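Long-range contacts in dehydrogenase (Sinorhizobium meliloti, PDB 3UOE), which is probably an oxidoreductase of the LDH2/MDH2 family whose substrate is not established: residues A37-R42 / L74-L79; I158-S163 / G285-L290; P181-I186 / V194-T199. One frame throughout, in Å; residues are numbered along the deposited sequence.

Contact 1 (A37-R42 / L74-L79)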
loop_
_atom_site.group_PDB
_atom_site.type_symbol
_atom_site.label_atom_id
_atom_site.label_comp_id
_atom_site.label_asym_id
_atom_site.label_seq_id
_atom_site.Cartn_x
_atom_site.Cartn_y
_atom_site.Cartn_z
ATOM N N ALA A 37 18.295 -22.311 21.237
ATOM C CA ALA A 37 18.493 -23.694 21.664
ATOM C C ALA A 37 17.282 -24.559 21.328
ATOM O O ALA A 37 17.435 -25.706 20.922
ATOM C CB ALA A 37 18.827 -23.774 23.174
ATOM N N LEU A 38 16.083 -24.002 21.492
ATOM C CA LEU A 38 14.865 -24.721 21.143
ATOM C C LEU A 38 14.798 -24.996 19.637
ATOM O O LEU A 38 14.539 -26.120 19.214
ATOM C CB LEU A 38 13.628 -23.965 21.617
ATOM C CG LEU A 38 13.447 -23.863 23.133
ATOM C CD1 LEU A 38 12.434 -22.784 23.485
ATOM C CD2 LEU A 38 13.051 -25.211 23.744
ATOM N N LEU A 39 15.043 -23.975 18.828
ATOM C CA LEU A 39 15.090 -24.179 17.386
ATOM C C LEU A 39 16.117 -25.259 17.041
ATOM O O LEU A 39 15.829 -26.195 16.305
ATOM C CB LEU A 39 15.449 -22.884 16.657
ATOM C CG LEU A 39 14.376 -21.906 16.154
ATOM C CD1 LEU A 39 13.035 -22.578 15.952
ATOM C CD2 LEU A 39 14.245 -20.677 17.032
ATOM N N GLU A 40 17.316 -25.129 17.594
ATOM C CA GLU A 40 18.393 -26.052 17.276
ATOM C C GLU A 40 18.079 -27.488 17.687
ATOM O O GLU A 40 18.494 -28.428 17.016
ATOM C CB GLU A 40 19.717 -25.578 17.880
ATOM C CG GLU A 40 20.229 -24.294 17.247
ATOM C CD GLU A 40 21.523 -23.796 17.859
ATOM O OE1 GLU A 40 21.852 -24.190 18.999
ATOM O OE2 GLU A 40 22.212 -22.999 17.189
ATOM N N LYS A 41 17.344 -27.662 18.780
ATOM C CA LYS A 41 16.902 -29.000 19.169
ATOM C C LYS A 41 16.098 -29.644 18.037
ATOM O O LYS A 41 15.922 -30.851 17.993
ATOM C CB LYS A 41 16.039 -28.943 20.430
ATOM C CG LYS A 41 16.817 -28.910 21.739
ATOM C CD LYS A 41 15.883 -28.647 22.924
ATOM C CE LYS A 41 16.522 -29.071 24.244
ATOM N NZ LYS A 41 17.939 -28.616 24.359
ATOM N N ARG A 42 15.600 -28.831 17.120
ATOM C CA ARG A 42 14.805 -29.348 16.020
ATOM C C ARG A 42 15.599 -29.485 14.707
ATOM O O ARG A 42 15.029 -29.751 13.636
ATOM C CB ARG A 42 13.549 -28.484 15.862
ATOM C CG ARG A 42 12.443 -28.921 16.826
ATOM C CD ARG A 42 11.868 -27.794 17.677
ATOM N NE ARG A 42 10.863 -28.322 18.601
ATOM C CZ ARG A 42 11.015 -28.407 19.922
ATOM N NH1 ARG A 42 12.119 -27.961 20.520
ATOM N NH2 ARG A 42 10.038 -28.921 20.652
ATOM N N LEU A 74 4.386 -22.540 18.493
ATOM C CA LEU A 74 3.693 -23.075 17.333
ATOM C C LEU A 74 4.720 -23.522 16.276
ATOM O O LEU A 74 4.634 -24.631 15.743
ATOM C CB LEU A 74 2.699 -22.040 16.789
ATOM C CG LEU A 74 1.355 -22.494 16.209
ATOM C CD1 LEU A 74 0.608 -23.424 17.148
ATOM C CD2 LEU A 74 0.495 -21.294 15.887
ATOM N N LEU A 75 5.706 -22.672 15.997
ATOM C CA LEU A 75 6.774 -23.039 15.072
ATOM C C LEU A 75 7.515 -24.298 15.533
ATOM O O LEU A 75 7.775 -25.205 14.735
ATOM C CB LEU A 75 7.769 -21.893 14.910
ATOM C CG LEU A 75 7.216 -20.572 14.371
ATOM C CD1 LEU A 75 8.300 -19.499 14.387
ATOM C CD2 LEU A 75 6.638 -20.740 12.965
ATOM N N LEU A 76 7.856 -24.346 16.820
ATOM C CA LEU A 76 8.524 -25.510 17.388
ATOM C C LEU A 76 7.669 -26.752 17.150
ATOM O O LEU A 76 8.166 -27.797 16.747
ATOM C CB LEU A 76 8.785 -25.308 18.887
ATOM C CG LEU A 76 9.730 -24.164 19.283
ATOM C CD1 LEU A 76 9.864 -24.052 20.795
ATOM C CD2 LEU A 76 11.106 -24.345 18.632
ATOM N N SER A 77 6.370 -26.618 17.382
ATOM C CA SER A 77 5.446 -27.734 17.196
ATOM C C SER A 77 5.371 -28.161 15.724
ATOM O O SER A 77 5.361 -29.351 15.400
ATOM C CB SER A 77 4.057 -27.355 17.726
ATOM O OG SER A 77 3.182 -28.452 17.681
ATOM N N ARG A 78 5.323 -27.178 14.835
ATOM C CA ARG A 78 5.238 -27.452 13.409
ATOM C C ARG A 78 6.501 -28.144 12.902
ATOM O O ARG A 78 6.450 -28.989 12.014
ATOM C CB ARG A 78 4.956 -26.165 12.632
ATOM C CG ARG A 78 3.561 -25.589 12.887
ATOM C CD ARG A 78 3.291 -24.325 12.054
ATOM N NE ARG A 78 3.330 -24.610 10.623
ATOM C CZ ARG A 78 2.317 -25.124 9.930
ATOM N NH1 ARG A 78 1.159 -25.400 10.531
ATOM N NH2 ARG A 78 2.459 -25.351 8.630
ATOM N N LEU A 79 7.634 -27.781 13.482
ATOM C CA LEU A 79 8.887 -28.429 13.151
ATOM C C LEU A 79 8.871 -29.891 13.590
ATOM O O LEU A 79 9.196 -30.781 12.808
ATOM C CB LEU A 79 10.044 -27.684 13.813
ATOM C CG LEU A 79 10.398 -26.333 13.191
ATOM C CD1 LEU A 79 11.211 -25.487 14.151
ATOM C CD2 LEU A 79 11.127 -26.512 11.846
#

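Contact 2 (I158-S163 / G285-L290)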
loop_
_atom_site.group_PDB
_atom_site.type_symbol
_atom_site.label_atom_id
_atom_site.label_comp_id
_atom_site.label_asym_id
_atom_site.label_seq_id
_atom_site.Cartn_x
_atom_site.Cartn_y
_atom_site.Cartn_z
ATOM N N ILE A 158 9.658 -3.274 -0.294
ATOM C CA ILE A 158 8.220 -3.343 -0.094
ATOM C C ILE A 158 7.845 -4.792 0.161
ATOM O O ILE A 158 8.195 -5.682 -0.627
ATOM C CB ILE A 158 7.474 -2.798 -1.320
ATOM C CG1 ILE A 158 7.926 -1.358 -1.581
ATOM C CG2 ILE A 158 5.948 -2.896 -1.140
ATOM C CD1 ILE A 158 7.263 -0.715 -2.760
ATOM N N VAL A 159 7.164 -5.035 1.280
ATOM C CA VAL A 159 6.910 -6.394 1.729
ATOM C C VAL A 159 5.445 -6.597 2.070
ATOM O O VAL A 159 4.814 -5.724 2.671
ATOM C CB VAL A 159 7.754 -6.737 2.955
ATOM C CG1 VAL A 159 7.941 -8.246 3.056
ATOM C CG2 VAL A 159 9.096 -6.034 2.879
HETATM N N MSE A 160 4.911 -7.749 1.668
HETATM C CA MSE A 160 3.523 -8.120 1.942
HETATM C C MSE A 160 3.447 -9.587 2.313
HETATM O O MSE A 160 4.257 -10.401 1.861
HETATM C CB MSE A 160 2.638 -7.904 0.714
HETATM C CG MSE A 160 2.182 -6.484 0.505
HETATM SE SE MSE A 160 1.659 -6.182 -1.367
HETATM C CE MSE A 160 0.523 -7.737 -1.655
ATOM N N SER A 161 2.456 -9.924 3.127
ATOM C CA SER A 161 2.227 -11.303 3.513
ATOM C C SER A 161 0.747 -11.420 3.815
ATOM O O SER A 161 0.136 -10.477 4.331
ATOM C CB SER A 161 3.052 -11.648 4.757
ATOM O OG SER A 161 3.054 -13.045 5.030
ATOM N N THR A 162 0.166 -12.565 3.476
ATOM C CA THR A 162 -1.229 -12.834 3.788
ATOM C C THR A 162 -1.363 -13.823 4.951
ATOM O O THR A 162 -0.361 -14.234 5.553
ATOM C CB THR A 162 -1.987 -13.352 2.559
ATOM O OG1 THR A 162 -1.367 -14.557 2.083
ATOM C CG2 THR A 162 -2.006 -12.290 1.457
ATOM N N SER A 163 -2.596 -14.211 5.260
ATOM C CA SER A 163 -2.857 -15.029 6.447
ATOM C C SER A 163 -4.177 -15.782 6.359
ATOM O O SER A 163 -4.858 -15.722 5.347
ATOM C CB SER A 163 -2.909 -14.127 7.679
ATOM O OG SER A 163 -4.149 -13.450 7.720
ATOM N N GLY A 285 0.818 -16.515 1.229
ATOM C CA GLY A 285 1.869 -16.054 0.337
ATOM C C GLY A 285 2.555 -14.802 0.853
ATOM O O GLY A 285 2.063 -14.150 1.773
ATOM N N ASP A 286 3.700 -14.475 0.256
ATOM C CA ASP A 286 4.462 -13.277 0.601
ATOM C C ASP A 286 5.067 -12.709 -0.668
ATOM O O ASP A 286 5.410 -13.450 -1.583
ATOM C CB ASP A 286 5.590 -13.582 1.589
ATOM C CG ASP A 286 5.285 -14.775 2.475
ATOM O OD1 ASP A 286 5.469 -15.917 2.006
ATOM O OD2 ASP A 286 4.856 -14.570 3.632
ATOM N N LEU A 287 5.176 -11.387 -0.701
ATOM C CA LEU A 287 5.773 -10.671 -1.799
ATOM C C LEU A 287 6.848 -9.750 -1.249
ATOM O O LEU A 287 6.653 -9.087 -0.222
ATOM C CB LEU A 287 4.736 -9.832 -2.539
ATOM C CG LEU A 287 3.607 -10.548 -3.268
ATOM C CD1 LEU A 287 2.623 -9.540 -3.880
ATOM C CD2 LEU A 287 4.166 -11.508 -4.324
ATOM N N LEU A 288 7.979 -9.728 -1.945
ATOM C CA LEU A 288 9.051 -8.793 -1.673
ATOM C C LEU A 288 9.386 -8.052 -2.968
ATOM O O LEU A 288 9.695 -8.666 -3.981
ATOM C CB LEU A 288 10.289 -9.529 -1.154
ATOM C CG LEU A 288 11.540 -8.653 -1.023
ATOM C CD1 LEU A 288 11.371 -7.621 0.091
ATOM C CD2 LEU A 288 12.784 -9.497 -0.792
ATOM N N ILE A 289 9.284 -6.732 -2.940
ATOM C CA ILE A 289 9.676 -5.927 -4.082
ATOM C C ILE A 289 10.841 -5.051 -3.681
ATOM O O ILE A 289 10.739 -4.273 -2.733
ATOM C CB ILE A 289 8.542 -5.023 -4.556
ATOM C CG1 ILE A 289 7.418 -5.860 -5.151
ATOM C CG2 ILE A 289 9.058 -4.013 -5.579
ATOM C CD1 ILE A 289 6.064 -5.212 -5.018
ATOM N N LEU A 290 11.951 -5.195 -4.393
ATOM C CA LEU A 290 13.116 -4.352 -4.166
ATOM C C LEU A 290 13.274 -3.366 -5.312
ATOM O O LEU A 290 12.965 -3.676 -6.464
ATOM C CB LEU A 290 14.385 -5.190 -4.022
ATOM C CG LEU A 290 14.462 -6.092 -2.793
ATOM C CD1 LEU A 290 15.676 -7.010 -2.906
ATOM C CD2 LEU A 290 14.522 -5.248 -1.510
#

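Contact 3 (P181-I186 / V194-T199)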
loop_
_atom_site.group_PDB
_atom_site.type_symbol
_atom_site.label_atom_id
_atom_site.label_comp_id
_atom_site.label_asym_id
_atom_site.label_seq_id
_atom_site.Cartn_x
_atom_site.Cartn_y
_atom_site.Cartn_z
ATOM N N PRO A 181 -0.522 -7.414 6.263
ATOM C CA PRO A 181 0.368 -6.279 6.488
ATOM C C PRO A 181 1.135 -5.931 5.215
ATOM O O PRO A 181 1.409 -6.800 4.367
ATOM C CB PRO A 181 1.363 -6.801 7.534
ATOM C CG PRO A 181 1.089 -8.265 7.704
ATOM C CD PRO A 181 0.057 -8.690 6.707
ATOM N N VAL A 182 1.476 -4.653 5.089
ATOM C CA VAL A 182 2.467 -4.224 4.126
ATOM C C VAL A 182 3.526 -3.401 4.850
ATOM O O VAL A 182 3.207 -2.583 5.705
ATOM C CB VAL A 182 1.846 -3.395 3.003
ATOM C CG1 VAL A 182 1.077 -2.212 3.580
ATOM C CG2 VAL A 182 2.934 -2.923 2.050
ATOM N N ALA A 183 4.790 -3.640 4.521
ATOM C CA ALA A 183 5.880 -2.847 5.078
ATOM C C ALA A 183 6.672 -2.146 3.970
ATOM O O ALA A 183 6.901 -2.712 2.895
ATOM C CB ALA A 183 6.788 -3.716 5.930
ATOM N N ILE A 184 7.085 -0.911 4.231
ATOM C CA ILE A 184 7.865 -0.150 3.262
ATOM C C ILE A 184 9.124 0.448 3.894
ATOM O O ILE A 184 9.048 1.244 4.827
ATOM C CB ILE A 184 7.024 0.960 2.597
ATOM C CG1 ILE A 184 5.791 0.362 1.918
ATOM C CG2 ILE A 184 7.859 1.735 1.582
ATOM C CD1 ILE A 184 4.863 1.399 1.292
ATOM N N GLY A 185 10.285 0.046 3.388
ATOM C CA GLY A 185 11.550 0.581 3.865
ATOM C C GLY A 185 12.179 1.509 2.841
ATOM O O GLY A 185 12.296 1.169 1.662
ATOM N N ILE A 186 12.587 2.690 3.286
ATOM C CA ILE A 186 13.180 3.658 2.375
ATOM C C ILE A 186 14.445 4.247 2.980
ATOM O O ILE A 186 14.424 4.764 4.098
ATOM C CB ILE A 186 12.175 4.771 1.991
ATOM C CG1 ILE A 186 10.907 4.147 1.380
ATOM C CG2 ILE A 186 12.812 5.736 1.023
ATOM C CD1 ILE A 186 9.855 5.141 0.931
ATOM N N VAL A 194 10.802 3.560 7.937
ATOM C CA VAL A 194 10.337 2.177 8.044
ATOM C C VAL A 194 8.860 2.107 8.425
ATOM O O VAL A 194 8.499 2.300 9.584
ATOM C CB VAL A 194 11.176 1.338 9.061
ATOM C CG1 VAL A 194 10.624 -0.079 9.163
ATOM C CG2 VAL A 194 12.650 1.309 8.658
ATOM N N LEU A 195 8.018 1.826 7.432
ATOM C CA LEU A 195 6.581 1.703 7.635
ATOM C C LEU A 195 6.187 0.235 7.664
ATOM O O LEU A 195 6.613 -0.533 6.806
ATOM C CB LEU A 195 5.831 2.397 6.501
ATOM C CG LEU A 195 4.301 2.350 6.553
ATOM C CD1 LEU A 195 3.765 3.198 7.709
ATOM C CD2 LEU A 195 3.710 2.806 5.223
ATOM N N ASP A 196 5.375 -0.142 8.650
ATOM C CA ASP A 196 4.865 -1.508 8.788
ATOM C C ASP A 196 3.461 -1.435 9.374
ATOM O O ASP A 196 3.275 -0.984 10.495
ATOM C CB ASP A 196 5.772 -2.328 9.712
ATOM C CG ASP A 196 5.354 -3.792 9.811
ATOM O OD1 ASP A 196 4.443 -4.227 9.067
ATOM O OD2 ASP A 196 5.952 -4.518 10.636
ATOM N N LEU A 197 2.461 -1.859 8.618
ATOM C CA LEU A 197 1.103 -1.757 9.123
ATOM C C LEU A 197 0.198 -2.877 8.644
ATOM O O LEU A 197 0.202 -3.247 7.472
ATOM C CB LEU A 197 0.516 -0.414 8.728
ATOM C CG LEU A 197 0.411 -0.242 7.222
ATOM C CD1 LEU A 197 -1.038 -0.324 6.805
ATOM C CD2 LEU A 197 0.998 1.095 6.841
ATOM N N ALA A 198 -0.570 -3.422 9.578
ATOM C CA ALA A 198 -1.631 -4.346 9.239
ATOM C C ALA A 198 -2.765 -3.528 8.655
ATOM O O ALA A 198 -3.026 -2.402 9.096
ATOM C CB ALA A 198 -2.106 -5.100 10.478
ATOM N N THR A 199 -3.434 -4.089 7.657
ATOM C CA THR A 199 -4.600 -3.436 7.088
ATOM C C THR A 199 -5.840 -3.748 7.920
ATOM O O THR A 199 -6.927 -3.230 7.648
ATOM C CB THR A 199 -4.798 -3.839 5.613
ATOM O OG1 THR A 199 -4.721 -5.261 5.494
ATOM C CG2 THR A 199 -3.703 -3.225 4.758
#

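Contact 1 (A37-R42 / L74-L79)
Arg42 crosses from the C-terminal end of helix 28-41 to Leu76 and Leu79 of helix 72-80, and its side chain can be followed atom by atom. CB and CG run past Leu79, with Arg42 CG 4.0 Å from Leu79 CB. One step on, Arg42 CD rests 3.7 Å from Leu76 CD2. The bend at chi2 (128°) brings Arg42 NE to Leu76 O, a weak hydrogen bond of 3.3 Å, bent to 139° at the hydrogen. Leu76 CB then lies over one face of the guanidinium, toward its rim. At the edge, in plane, NH1 gives a weak but straighter bond back to Leu38 O, and NH2 forms a salt bridge with Asp80.

Leucines fill the rest. Leu76 splits its two methyls between neighbours, CD1 sitting 3.9 Å from Leu38 CB and CD2 3.7 Å from Leu39 CD1; that same Leu39 methyl also meets Leu79 CD1. The segments run nearly parallel, 13° apart, and helix 345-355 covers Leu38 while helix 46-61 covers Leu39. Apolar packing thus supplies most of the contact. For the arginine, the Asp80 salt bridge carries most of the polar hold and the two weak carbonyl bonds fix the orientation of the guanidinium; the C-terminal ends of both helices probably suit its positive charge.

Contact 2 (I158-S163 / G285-L290)
Ile158 and Ile289 start a regular ladder of backbone hydrogen bonds between two antiparallel strands. Ile158 N reaches Ile289 O and Ile289 N returns to Ile158 O, both at 2.8 Å, and Met160 and Leu287 repeat the exchange at 2.9 Å between Met160 N and Leu287 O. The donor Leu287 N comes to Met160 O tilted 34° from the carbonyl plane, whereas the other three of these bonds lie in plane. Thr162 N to Gly285 O carries the pairing past the end of strand 156-161. In the non-hydrogen-bonded pairs, CA-H groups turn to the carbonyls instead, as Val159 CA does to Leu287 O.

These strands lie inside the seven-stranded mixed sheet of the domain: strand 285-291 is wedged between 129-137 and 156-161, although 156-161 precedes it by more than 120 residues.

Side-chain polar bonds gather at the Thr162 end. Ser161 OG donates to Asp286 OD2 over 2.7 Å, meeting it on the anti side and somewhat out of the carboxylate plane. Thr162 OG1, held between its own N and carbonyl carbon (chi1 59°), takes an almost perfectly straight bond from Gly285 N at 3.1 Å.

Apolar pairs occupy both faces. Val159 CG2 lies beside Leu288 CD1 at 3.9 Å, on the face that helix 109-127 covers. On the other, Ile158 packs against Ile289, and the selenomethionine at Met160 curls its CE to within 3.6 Å of Leu287 CD1, under helix 246-264.

Contact 3 (P181-I186 / V194-T199)
Leu195 O is approached by three groups of the facing strand: Ile184 N gives it a short hydrogen bond of 2.6 Å, Ala183 CA makes a CA-H contact at 3.0 Å, and Ala183 CB comes to 3.3 Å. Leu195 N returns a nearly straight bond (174°) to Ile184 O at 2.9 Å. The same exchange joins Val182 and Leu197, with Val182 N 3.0 Å from Leu197 O. In all four bonds the donor stands tilted from the carbonyl plane by roughly 25°. Leu197 O also receives a CA-H contact from Pro181 CA.

On one face, Val182 and Leu197 lie side by side pointing the same way, CG1 of Val182 being 4.2 Å from CG of Leu197; the chi1 rotation of Leu197 (63°) is what lays its CG against that methyl. Ile184 and Leu195 meet there too, through their CB atoms. On the opposite face, Asp196 OD1 stops 3.9 Å from Ala183 CB, an apolar neighbour, while OD2 takes a weak hydrogen bond from Ala144 N.

This is a beta hairpin, and strand 193-197 is the outermost strand of the large sheet within this chain. Helix 144-152 covers the Ala183 side. Across the other face, helix 246-264 meets Val182, and the second subunit packs on Ile184, Leu195 and Leu197, with Lys248 of that subunit hydrogen-bonding Ala198 O.

Overall arrangement
Contacts 2 and 3 belong to one sheet and are consecutive in it: strands 156-161 and 182-186 are neighbours, joined by Val159 O and Ala183 N at 2.8 Å, a probable hydrogen bond. Their centres lie about 10 Å apart. Across the sheet the order thus runs from 285-291 through 156-161 and 182-186 to 193-197, so contact 2 ties in a late strand and contact 3 adds the outermost strand counted within this chain, where the second subunit packs. Contact 1 is separate, a helix pair whose centre is about 24 Å from that of contact 2 and about 28 Å from that of contact 3; nearest atoms stay about 11 Å and 15 Å away respectively.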